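Local coordinates for protein NADPH-dependent aldehyde reductase YqhD (Escherichia coli, PDB 4QGS) that reduces a broad range of short-chain aldehydes to primary alcohols with NADPH, using one catalytic zinc ion per subunit, at residues 20-30 with 180-190; 98-109 with 142-152. All coordinates share one frame; numbering follows the deposited sequence.

Contacts 1 and 2 are two strand pairings of one parallel sheet in the dinucleotide-binding part of the chain. Their centres lie about 10 Å apart. Strand 183-186 of contact 1 runs beside strand 144-148 of contact 2. Probable hydrogen bonds join segments 180-190 and 142-152: Val182 N to Met144 O at 2.7 Å and Val185 N to Cys146 O at 2.8 Å. Side chains also meet, with Ala184 CB 3.5 Å from Cys146 SG. Both contacts carry NADP(+)-binding residues: Tyr190 in contact 1, and Gly106, Ser107 and Thr149 in contact 2. The side chains of Tyr190 and Thr149 are about 5 Å apart. The side chain of Ala152 is about 10 Å from the zinc ion.

Contact 1: 20-30 with 180-190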
loop_
_atom_site.group_PDB
_atom_site.type_symbol
_atom_site.label_atom_id
_atom_site.label_comp_id
_atom_site.label_asym_id
_atom_site.label_seq_id
_atom_site.Cartn_x
_atom_site.Cartn_y
_atom_site.Cartn_z
ATOM N N PRO A 20 -13.644 -4.386 -8.412
ATOM C CA PRO A 20 -14.055 -5.548 -9.205
ATOM C C PRO A 20 -13.277 -6.837 -8.920
ATOM O O PRO A 20 -13.681 -7.905 -9.382
ATOM C CB PRO A 20 -13.802 -5.080 -10.636
ATOM C CG PRO A 20 -12.629 -4.171 -10.509
ATOM C CD PRO A 20 -12.820 -3.450 -9.196
ATOM N N THR A 21 -12.191 -6.753 -8.167
ATOM C CA THR A 21 -11.375 -7.953 -7.946
ATOM C C THR A 21 -12.034 -8.977 -7.029
ATOM O O THR A 21 -12.392 -8.680 -5.888
ATOM C CB THR A 21 -9.992 -7.578 -7.363
ATOM O OG1 THR A 21 -9.327 -6.689 -8.260
ATOM C CG2 THR A 21 -9.137 -8.839 -7.158
ATOM N N ARG A 22 -12.185 -10.203 -7.528
ATOM C CA ARG A 22 -12.706 -11.294 -6.719
ATOM C C ARG A 22 -11.666 -11.733 -5.698
ATOM O O ARG A 22 -10.533 -12.024 -6.056
ATOM C CB ARG A 22 -13.102 -12.485 -7.596
ATOM C CG ARG A 22 -13.546 -13.713 -6.813
ATOM C CD ARG A 22 -13.822 -14.889 -7.745
ATOM N NE ARG A 22 -14.880 -14.599 -8.715
ATOM C CZ ARG A 22 -16.181 -14.721 -8.469
ATOM N NH1 ARG A 22 -16.612 -15.123 -7.280
ATOM N NH2 ARG A 22 -17.059 -14.436 -9.419
ATOM N N ILE A 23 -12.059 -11.781 -4.434
ATOM C CA ILE A 23 -11.150 -12.191 -3.363
ATOM C C ILE A 23 -11.349 -13.644 -2.986
ATOM O O ILE A 23 -12.446 -14.045 -2.591
ATOM C CB ILE A 23 -11.353 -11.334 -2.105
ATOM C CG1 ILE A 23 -11.176 -9.843 -2.437
ATOM C CG2 ILE A 23 -10.399 -11.764 -1.005
ATOM C CD1 ILE A 23 -9.803 -9.487 -2.913
ATOM N N LEU A 24 -10.284 -14.429 -3.092
ATOM C CA LEU A 24 -10.303 -15.803 -2.618
ATOM C C LEU A 24 -9.478 -15.839 -1.345
ATOM O O LEU A 24 -8.252 -15.788 -1.404
ATOM C CB LEU A 24 -9.753 -16.756 -3.678
ATOM C CG LEU A 24 -10.414 -16.712 -5.066
ATOM C CD1 LEU A 24 -9.718 -17.656 -6.041
ATOM C CD2 LEU A 24 -11.896 -17.030 -4.979
ATOM N N PHE A 25 -10.148 -15.875 -0.200
ATOM C CA PHE A 25 -9.462 -15.696 1.082
ATOM C C PHE A 25 -9.423 -16.955 1.938
ATOM O O PHE A 25 -10.407 -17.695 2.019
ATOM C CB PHE A 25 -10.142 -14.568 1.875
ATOM C CG PHE A 25 -9.383 -14.143 3.116
ATOM C CD1 PHE A 25 -8.575 -13.018 3.089
ATOM C CD2 PHE A 25 -9.494 -14.858 4.303
ATOM C CE1 PHE A 25 -7.876 -12.615 4.227
ATOM C CE2 PHE A 25 -8.785 -14.468 5.443
ATOM C CZ PHE A 25 -7.981 -13.349 5.401
ATOM N N GLY A 26 -8.294 -17.183 2.604
ATOM C CA GLY A 26 -8.242 -18.163 3.675
ATOM C C GLY A 26 -7.191 -19.241 3.517
ATOM O O GLY A 26 -6.531 -19.326 2.487
ATOM N N LYS A 27 -7.049 -20.054 4.558
ATOM C CA LYS A 27 -6.126 -21.182 4.566
ATOM C C LYS A 27 -6.413 -22.122 3.408
ATOM O O LYS A 27 -7.516 -22.681 3.298
ATOM C CB LYS A 27 -6.226 -21.944 5.888
ATOM C CG LYS A 27 -5.297 -23.145 5.959
ATOM C CD LYS A 27 -5.553 -23.987 7.206
ATOM C CE LYS A 27 -5.703 -23.124 8.448
ATOM N NZ LYS A 27 -5.327 -23.847 9.700
ATOM N N GLY A 28 -5.427 -22.276 2.534
ATOM C CA GLY A 28 -5.562 -23.158 1.394
ATOM C C GLY A 28 -6.427 -22.592 0.287
ATOM O O GLY A 28 -6.882 -23.339 -0.578
ATOM N N ALA A 29 -6.635 -21.271 0.294
ATOM C CA ALA A 29 -7.467 -20.633 -0.723
ATOM C C ALA A 29 -6.936 -20.829 -2.138
ATOM O O ALA A 29 -7.670 -20.631 -3.096
ATOM C CB ALA A 29 -7.629 -19.127 -0.433
ATOM N N ILE A 30 -5.673 -21.223 -2.277
ATOM C CA ILE A 30 -5.121 -21.498 -3.597
ATOM C C ILE A 30 -5.916 -22.626 -4.276
ATOM O O ILE A 30 -5.842 -22.804 -5.490
ATOM C CB ILE A 30 -3.622 -21.875 -3.517
ATOM C CG1 ILE A 30 -2.963 -21.801 -4.894
ATOM C CG2 ILE A 30 -3.437 -23.246 -2.880
ATOM C CD1 ILE A 30 -2.540 -20.421 -5.278
ATOM N N GLN A 180 -6.966 -3.958 -13.232
ATOM C CA GLN A 180 -7.283 -4.563 -11.953
ATOM C C GLN A 180 -7.337 -6.069 -12.107
ATOM O O GLN A 180 -7.881 -6.573 -13.089
ATOM C CB GLN A 180 -8.608 -4.059 -11.397
ATOM C CG GLN A 180 -8.764 -2.574 -11.489
ATOM C CD GLN A 180 -9.566 -2.020 -10.345
ATOM O OE1 GLN A 180 -9.109 -2.034 -9.200
ATOM N NE2 GLN A 180 -10.753 -1.509 -10.638
ATOM N N PRO A 181 -6.777 -6.793 -11.132
ATOM C CA PRO A 181 -6.826 -8.255 -11.211
ATOM C C PRO A 181 -8.251 -8.796 -11.172
ATOM O O PRO A 181 -9.116 -8.286 -10.450
ATOM C CB PRO A 181 -6.030 -8.706 -9.975
ATOM C CG PRO A 181 -6.026 -7.551 -9.060
ATOM C CD PRO A 181 -6.079 -6.318 -9.927
ATOM N N VAL A 182 -8.502 -9.835 -11.961
ATOM C CA VAL A 182 -9.808 -10.462 -11.942
ATOM C C VAL A 182 -10.001 -11.137 -10.588
ATOM O O VAL A 182 -11.111 -11.180 -10.073
ATOM C CB VAL A 182 -9.978 -11.478 -13.095
ATOM C CG1 VAL A 182 -10.057 -10.753 -14.420
ATOM C CG2 VAL A 182 -8.831 -12.453 -13.121
ATOM N N PHE A 183 -8.914 -11.654 -10.008
ATOM C CA PHE A 183 -8.990 -12.262 -8.678
ATOM C C PHE A 183 -7.710 -12.059 -7.886
ATOM O O PHE A 183 -6.664 -11.792 -8.445
ATOM C CB PHE A 183 -9.284 -13.768 -8.764
ATOM C CG PHE A 183 -8.214 -14.542 -9.476
ATOM C CD1 PHE A 183 -7.094 -14.990 -8.802
ATOM C CD2 PHE A 183 -8.325 -14.806 -10.829
ATOM C CE1 PHE A 183 -6.103 -15.682 -9.465
ATOM C CE2 PHE A 183 -7.334 -15.508 -11.498
ATOM C CZ PHE A 183 -6.225 -15.938 -10.817
ATOM N N ALA A 184 -7.812 -12.224 -6.577
ATOM C CA ALA A 184 -6.638 -12.202 -5.717
ATOM C C ALA A 184 -6.765 -13.323 -4.704
ATOM O O ALA A 184 -7.792 -13.431 -4.011
ATOM C CB ALA A 184 -6.501 -10.836 -5.020
ATOM N N VAL A 185 -5.753 -14.191 -4.645
ATOM C CA VAL A 185 -5.705 -15.218 -3.619
ATOM C C VAL A 185 -4.975 -14.681 -2.399
ATOM O O VAL A 185 -3.805 -14.309 -2.498
ATOM C CB VAL A 185 -4.984 -16.498 -4.096
ATOM C CG1 VAL A 185 -4.925 -17.512 -2.966
ATOM C CG2 VAL A 185 -5.699 -17.074 -5.307
ATOM N N LEU A 186 -5.679 -14.649 -1.270
ATOM C CA LEU A 186 -5.151 -14.151 -0.004
ATOM C C LEU A 186 -5.193 -15.262 1.040
ATOM O O LEU A 186 -6.239 -15.528 1.636
ATOM C CB LEU A 186 -5.968 -12.944 0.491
ATOM C CG LEU A 186 -5.694 -11.532 -0.044
ATOM C CD1 LEU A 186 -5.692 -11.483 -1.548
ATOM C CD2 LEU A 186 -6.765 -10.577 0.484
ATOM N N ASP A 187 -4.058 -15.925 1.247
ATOM C CA ASP A 187 -3.967 -16.976 2.242
ATOM C C ASP A 187 -3.053 -16.500 3.370
ATOM O O ASP A 187 -1.865 -16.325 3.170
ATOM C CB ASP A 187 -3.423 -18.274 1.606
ATOM C CG ASP A 187 -3.371 -19.441 2.583
ATOM O OD1 ASP A 187 -3.483 -19.215 3.811
ATOM O OD2 ASP A 187 -3.214 -20.598 2.121
ATOM N N PRO A 188 -3.614 -16.283 4.561
ATOM C CA PRO A 188 -2.826 -15.796 5.694
ATOM C C PRO A 188 -1.620 -16.686 6.014
ATOM O O PRO A 188 -0.606 -16.198 6.511
ATOM C CB PRO A 188 -3.838 -15.808 6.838
ATOM C CG PRO A 188 -5.163 -15.559 6.146
ATOM C CD PRO A 188 -5.055 -16.340 4.866
ATOM N N VAL A 189 -1.721 -17.976 5.715
ATOM C CA VAL A 189 -0.593 -18.877 5.995
ATOM C C VAL A 189 0.670 -18.446 5.249
ATOM O O VAL A 189 1.787 -18.597 5.762
ATOM C CB VAL A 189 -0.938 -20.337 5.637
ATOM C CG1 VAL A 189 0.322 -21.242 5.747
ATOM C CG2 VAL A 189 -2.060 -20.836 6.530
ATOM N N TYR A 190 0.507 -17.884 4.051
ATOM C CA TYR A 190 1.653 -17.403 3.285
ATOM C C TYR A 190 2.343 -16.218 3.972
ATOM O O TYR A 190 3.467 -15.886 3.617
ATOM C CB TYR A 190 1.257 -16.986 1.867
ATOM C CG TYR A 190 0.717 -18.100 0.989
ATOM C CD1 TYR A 190 0.918 -19.438 1.317
ATOM C CD2 TYR A 190 -0.000 -17.809 -0.173
ATOM C CE1 TYR A 190 0.425 -20.457 0.512
ATOM C CE2 TYR A 190 -0.492 -18.830 -0.986
ATOM C CZ TYR A 190 -0.279 -20.142 -0.638
ATOM O OH TYR A 190 -0.771 -21.159 -1.433
HETATM O O HOH W 1 -3.578 -21.197 -0.392
#
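Thr21 and Pro181 meet at the start of the pairing. Thr21 OG1 donates to Pro181 O at 2.7 Å, in the carbonyl plane and on a lone pair. With OG1 beside the backbone N (chi1 -58°), CG2 is left to rest against Ala184 CB, 3.9 Å away. Near the other end, the ring of Phe25 takes Leu186 O over one face, offset toward the rim. Its CD1 lies 3.7 Å from Leu186 CB, and its CZ reaches Pro188 CG at the same distance. Trp257 also meets this ring.

Between these ends, strands 22-25 and 183-186 run parallel, 18° apart. Arg22, Leu24 and Gly26 N donate to Val182, Ala184 and Leu186 O; Ala184 and Leu186 N donate back to Arg22 and Leu24 O. Strand 22-25 is the outermost strand of the six-stranded sheet within this chain. Ile23 CG2 meets Leu186 CD2 on the face that carries Phe25. On the other face Leu24 CD1 meets Val185 CG2.

Beyond the strands, Asp187 grips the type II turn Gly26 to Ala29. Its carboxylate is held anti to the backbone N (chi1 -177°). OD2 accepts Gly28 N at 2.8 Å from above the carboxylate plane, and OD1 closes an Asx turn by accepting Val189 N. Water 1 donates to Asp187 OD2 (2.6 Å) and Tyr190 OH, and accepts from Ile30 N. Tyr190 OH, on an NADP(+)-binding residue, is also hydrogen-bonded to Gln60 OE1.

Contact 2: 98-109 with 142-152; sequences TFLLAVGGGSVL and IPMGCVLTLPA
Leu100 N donates to Pro143 O at 3.0 Å and opens a ladder of six backbone hydrogen bonds. Gly145 N then donates to Leu100 O, Ala102 N to Gly145 O, Val147 N to Ala102 O and Gly104 N to Val147 O. This is the zigzag of a parallel pair, and the two strands run only 16° apart. In the last bond, Thr149 N to Gly104 O at 2.9 Å, the donor stands above the carbonyl plane, 50° out of it, where the chain leaves strand 144-148.

Aromatic packing lies at the start of the pair. The Phe99 ring has Pro143 O and Met144 CA over one face, both offset toward the rim. Its CD1 touches Pro143 CB at 3.6 Å. Phe99 CG is anti to the backbone N (chi1 -161°), which lays the ring along the neighbouring strand as far as Gly145, whose N is 3.5 Å from CE2.

Aliphatic contacts fill the face that carries Ala102. The Leu100 and Ile142 side chains cross at about a right angle, with CD1 of Leu100 3.9 Å from CG2 of Ile142. The Met144 chain bends at its end, and CE meets Leu109 CD1 at 3.7 Å. The same Leu109 methyl rests on Cys146 CB, while CD2 lies near Ala152 CB. On the opposite face Leu101 CD1 lies over the Gly145 carbonyl.

Glycine contacts mark the turn into the helix. Gly105, the N-cap, has its CA 3.7 Å from Leu150 CD2. Gly106 and Thr149, both NADP(+)-binding, flank this turn, and the cofactor probably lies against it.

Helix 106-119 covers the Ala102 face, with Thr112 on Ala102 and Met144. Strand 42-46 flanks strand 99-104, and strand 183-186 flanks strand 144-148 on its other side.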
loop_
_atom_site.group_PDB
_atom_site.type_symbol
_atom_site.label_atom_id
_atom_site.label_comp_id
_atom_site.label_asym_id
_atom_site.label_seq_id
_atom_site.Cartn_x
_atom_site.Cartn_y
_atom_site.Cartn_z
ATOM N N THR A 98 -1.977 -15.326 -22.637
ATOM C CA THR A 98 -3.359 -14.866 -22.571
ATOM C C THR A 98 -3.823 -14.594 -21.147
ATOM O O THR A 98 -4.958 -14.169 -20.929
ATOM C CB THR A 98 -4.321 -15.888 -23.191
ATOM O OG1 THR A 98 -4.239 -17.109 -22.444
ATOM C CG2 THR A 98 -3.947 -16.156 -24.635
ATOM N N PHE A 99 -2.958 -14.863 -20.177
ATOM C CA PHE A 99 -3.302 -14.605 -18.781
ATOM C C PHE A 99 -2.033 -14.400 -17.956
ATOM O O PHE A 99 -1.078 -15.154 -18.092
ATOM C CB PHE A 99 -4.131 -15.757 -18.196
ATOM C CG PHE A 99 -4.897 -15.381 -16.957
ATOM C CD1 PHE A 99 -6.219 -14.994 -17.043
ATOM C CD2 PHE A 99 -4.281 -15.393 -15.709
ATOM C CE1 PHE A 99 -6.933 -14.632 -15.916
ATOM C CE2 PHE A 99 -4.992 -15.030 -14.568
ATOM C CZ PHE A 99 -6.317 -14.648 -14.675
ATOM N N LEU A 100 -2.033 -13.375 -17.103
ATOM C CA LEU A 100 -0.893 -13.099 -16.229
ATOM C C LEU A 100 -1.207 -13.440 -14.778
ATOM O O LEU A 100 -2.301 -13.177 -14.306
ATOM C CB LEU A 100 -0.491 -11.618 -16.342
ATOM C CG LEU A 100 0.001 -11.204 -17.726
ATOM C CD1 LEU A 100 -0.172 -9.701 -17.936
ATOM C CD2 LEU A 100 1.438 -11.584 -17.886
ATOM N N LEU A 101 -0.248 -14.030 -14.066
ATOM C CA LEU A 101 -0.481 -14.382 -12.667
ATOM C C LEU A 101 0.655 -13.891 -11.778
ATOM O O LEU A 101 1.714 -14.495 -11.723
ATOM C CB LEU A 101 -0.650 -15.893 -12.502
ATOM C CG LEU A 101 -0.984 -16.384 -11.088
ATOM C CD1 LEU A 101 -2.242 -15.755 -10.537
ATOM C CD2 LEU A 101 -1.098 -17.921 -11.056
ATOM N N ALA A 102 0.416 -12.782 -11.087
ATOM C CA ALA A 102 1.447 -12.188 -10.245
ATOM C C ALA A 102 1.507 -12.901 -8.906
ATOM O O ALA A 102 0.498 -13.012 -8.208
ATOM C CB ALA A 102 1.166 -10.708 -10.054
ATOM N N VAL A 103 2.692 -13.382 -8.547
ATOM C CA VAL A 103 2.882 -14.066 -7.280
ATOM C C VAL A 103 3.913 -13.306 -6.450
ATOM O O VAL A 103 5.092 -13.276 -6.796
ATOM C CB VAL A 103 3.335 -15.524 -7.496
ATOM C CG1 VAL A 103 3.526 -16.236 -6.169
ATOM C CG2 VAL A 103 2.327 -16.269 -8.374
ATOM N N GLY A 104 3.460 -12.687 -5.364
ATOM C CA GLY A 104 4.335 -11.886 -4.525
ATOM C C GLY A 104 3.610 -10.739 -3.850
ATOM O O GLY A 104 2.444 -10.871 -3.467
ATOM N N GLY A 105 4.298 -9.605 -3.701
ATOM C CA GLY A 105 3.702 -8.441 -3.076
ATOM C C GLY A 105 3.321 -7.336 -4.044
ATOM O O GLY A 105 3.158 -7.569 -5.244
ATOM N N GLY A 106 3.184 -6.122 -3.517
ATOM C CA GLY A 106 2.696 -4.996 -4.300
ATOM C C GLY A 106 3.566 -4.612 -5.479
ATOM O O GLY A 106 3.076 -4.114 -6.496
ATOM N N SER A 107 4.866 -4.823 -5.334
ATOM C CA SER A 107 5.812 -4.557 -6.411
ATOM C C SER A 107 5.564 -5.470 -7.613
ATOM O O SER A 107 5.545 -5.019 -8.759
ATOM C CB SER A 107 7.243 -4.731 -5.906
ATOM O OG SER A 107 8.180 -4.439 -6.926
ATOM N N VAL A 108 5.372 -6.757 -7.347
ATOM C CA VAL A 108 5.111 -7.714 -8.417
ATOM C C VAL A 108 3.760 -7.415 -9.041
ATOM O O VAL A 108 3.605 -7.434 -10.264
ATOM C CB VAL A 108 5.151 -9.175 -7.902
ATOM C CG1 VAL A 108 4.762 -10.161 -9.011
ATOM C CG2 VAL A 108 6.530 -9.509 -7.358
ATOM N N LEU A 109 2.787 -7.123 -8.187
ATOM C CA LEU A 109 1.443 -6.796 -8.645
ATOM C C LEU A 109 1.457 -5.574 -9.550
ATOM O O LEU A 109 0.910 -5.605 -10.650
ATOM C CB LEU A 109 0.519 -6.560 -7.454
ATOM C CG LEU A 109 -0.906 -6.131 -7.796
ATOM C CD1 LEU A 109 -1.607 -7.213 -8.608
ATOM C CD2 LEU A 109 -1.674 -5.820 -6.528
ATOM N N ILE A 142 -4.522 -7.454 -20.770
ATOM C CA ILE A 142 -4.461 -8.898 -20.598
ATOM C C ILE A 142 -5.024 -9.238 -19.229
ATOM O O ILE A 142 -4.668 -8.599 -18.237
ATOM C CB ILE A 142 -3.035 -9.423 -20.726
ATOM C CG1 ILE A 142 -2.501 -9.119 -22.120
ATOM C CG2 ILE A 142 -2.964 -10.933 -20.437
ATOM C CD1 ILE A 142 -1.246 -9.837 -22.424
ATOM N N PRO A 143 -5.932 -10.220 -19.173
ATOM C CA PRO A 143 -6.510 -10.610 -17.889
ATOM C C PRO A 143 -5.410 -11.014 -16.921
ATOM O O PRO A 143 -4.424 -11.625 -17.341
ATOM C CB PRO A 143 -7.400 -11.800 -18.251
ATOM C CG PRO A 143 -7.761 -11.559 -19.683
ATOM C CD PRO A 143 -6.520 -10.981 -20.291
ATOM N N MET A 144 -5.554 -10.654 -15.654
ATOM C CA MET A 144 -4.534 -11.026 -14.684
ATOM C C MET A 144 -5.145 -11.309 -13.326
ATOM O O MET A 144 -6.189 -10.769 -12.976
ATOM C CB MET A 144 -3.456 -9.934 -14.577
ATOM C CG MET A 144 -3.957 -8.592 -14.081
ATOM S SD MET A 144 -2.594 -7.566 -13.461
ATOM C CE MET A 144 -2.137 -8.518 -12.010
ATOM N N GLY A 145 -4.492 -12.192 -12.577
ATOM C CA GLY A 145 -4.871 -12.476 -11.209
ATOM C C GLY A 145 -3.603 -12.403 -10.379
ATOM O O GLY A 145 -2.514 -12.145 -10.910
ATOM N N CYS A 146 -3.733 -12.605 -9.075
ATOM C CA CYS A 146 -2.552 -12.593 -8.224
ATOM C C CYS A 146 -2.696 -13.509 -7.019
ATOM O O CYS A 146 -3.802 -13.891 -6.599
ATOM C CB CYS A 146 -2.229 -11.162 -7.765
ATOM S SG CYS A 146 -3.519 -10.370 -6.768
ATOM N N VAL A 147 -1.544 -13.880 -6.491
ATOM C CA VAL A 147 -1.436 -14.610 -5.249
ATOM C C VAL A 147 -0.555 -13.746 -4.353
ATOM O O VAL A 147 0.648 -13.632 -4.594
ATOM C CB VAL A 147 -0.830 -16.013 -5.456
ATOM C CG1 VAL A 147 -0.718 -16.753 -4.132
ATOM C CG2 VAL A 147 -1.689 -16.809 -6.448
ATOM N N LEU A 148 -1.150 -13.117 -3.343
ATOM C CA LEU A 148 -0.434 -12.100 -2.561
ATOM C C LEU A 148 0.208 -12.657 -1.295
ATOM O O LEU A 148 -0.463 -13.241 -0.450
ATOM C CB LEU A 148 -1.374 -10.944 -2.194
ATOM C CG LEU A 148 -1.934 -10.120 -3.357
ATOM C CD1 LEU A 148 -2.816 -8.974 -2.858
ATOM C CD2 LEU A 148 -0.811 -9.578 -4.239
ATOM N N THR A 149 1.513 -12.459 -1.164
ATOM C CA THR A 149 2.237 -12.976 -0.006
ATOM C C THR A 149 2.239 -11.959 1.131
ATOM O O THR A 149 2.746 -12.221 2.225
ATOM C CB THR A 149 3.674 -13.362 -0.372
ATOM O OG1 THR A 149 4.295 -12.278 -1.067
ATOM C CG2 THR A 149 3.667 -14.591 -1.276
ATOM N N LEU A 150 1.669 -10.795 0.845
ATOM C CA LEU A 150 1.369 -9.780 1.845
ATOM C C LEU A 150 0.371 -8.814 1.202
ATOM O O LEU A 150 0.284 -8.752 -0.022
ATOM C CB LEU A 150 2.645 -9.074 2.324
ATOM C CG LEU A 150 3.485 -8.255 1.350
ATOM C CD1 LEU A 150 4.420 -7.344 2.134
ATOM C CD2 LEU A 150 4.296 -9.168 0.452
ATOM N N PRO A 151 -0.413 -8.087 2.013
ATOM C CA PRO A 151 -1.456 -7.228 1.430
ATOM C C PRO A 151 -0.907 -6.163 0.482
ATOM O O PRO A 151 0.196 -5.652 0.690
ATOM C CB PRO A 151 -2.101 -6.580 2.660
ATOM C CG PRO A 151 -1.818 -7.534 3.779
ATOM C CD PRO A 151 -0.447 -8.069 3.485
ATOM N N ALA A 152 -1.677 -5.841 -0.553
ATOM C CA ALA A 152 -1.284 -4.826 -1.525
ATOM C C ALA A 152 -2.504 -4.079 -2.061
ATOM O O ALA A 152 -2.419 -2.897 -2.397
ATOM C CB ALA A 152 -0.512 -5.457 -2.664
HETATM O O HOH W 2 2.423 -4.887 -0.506
#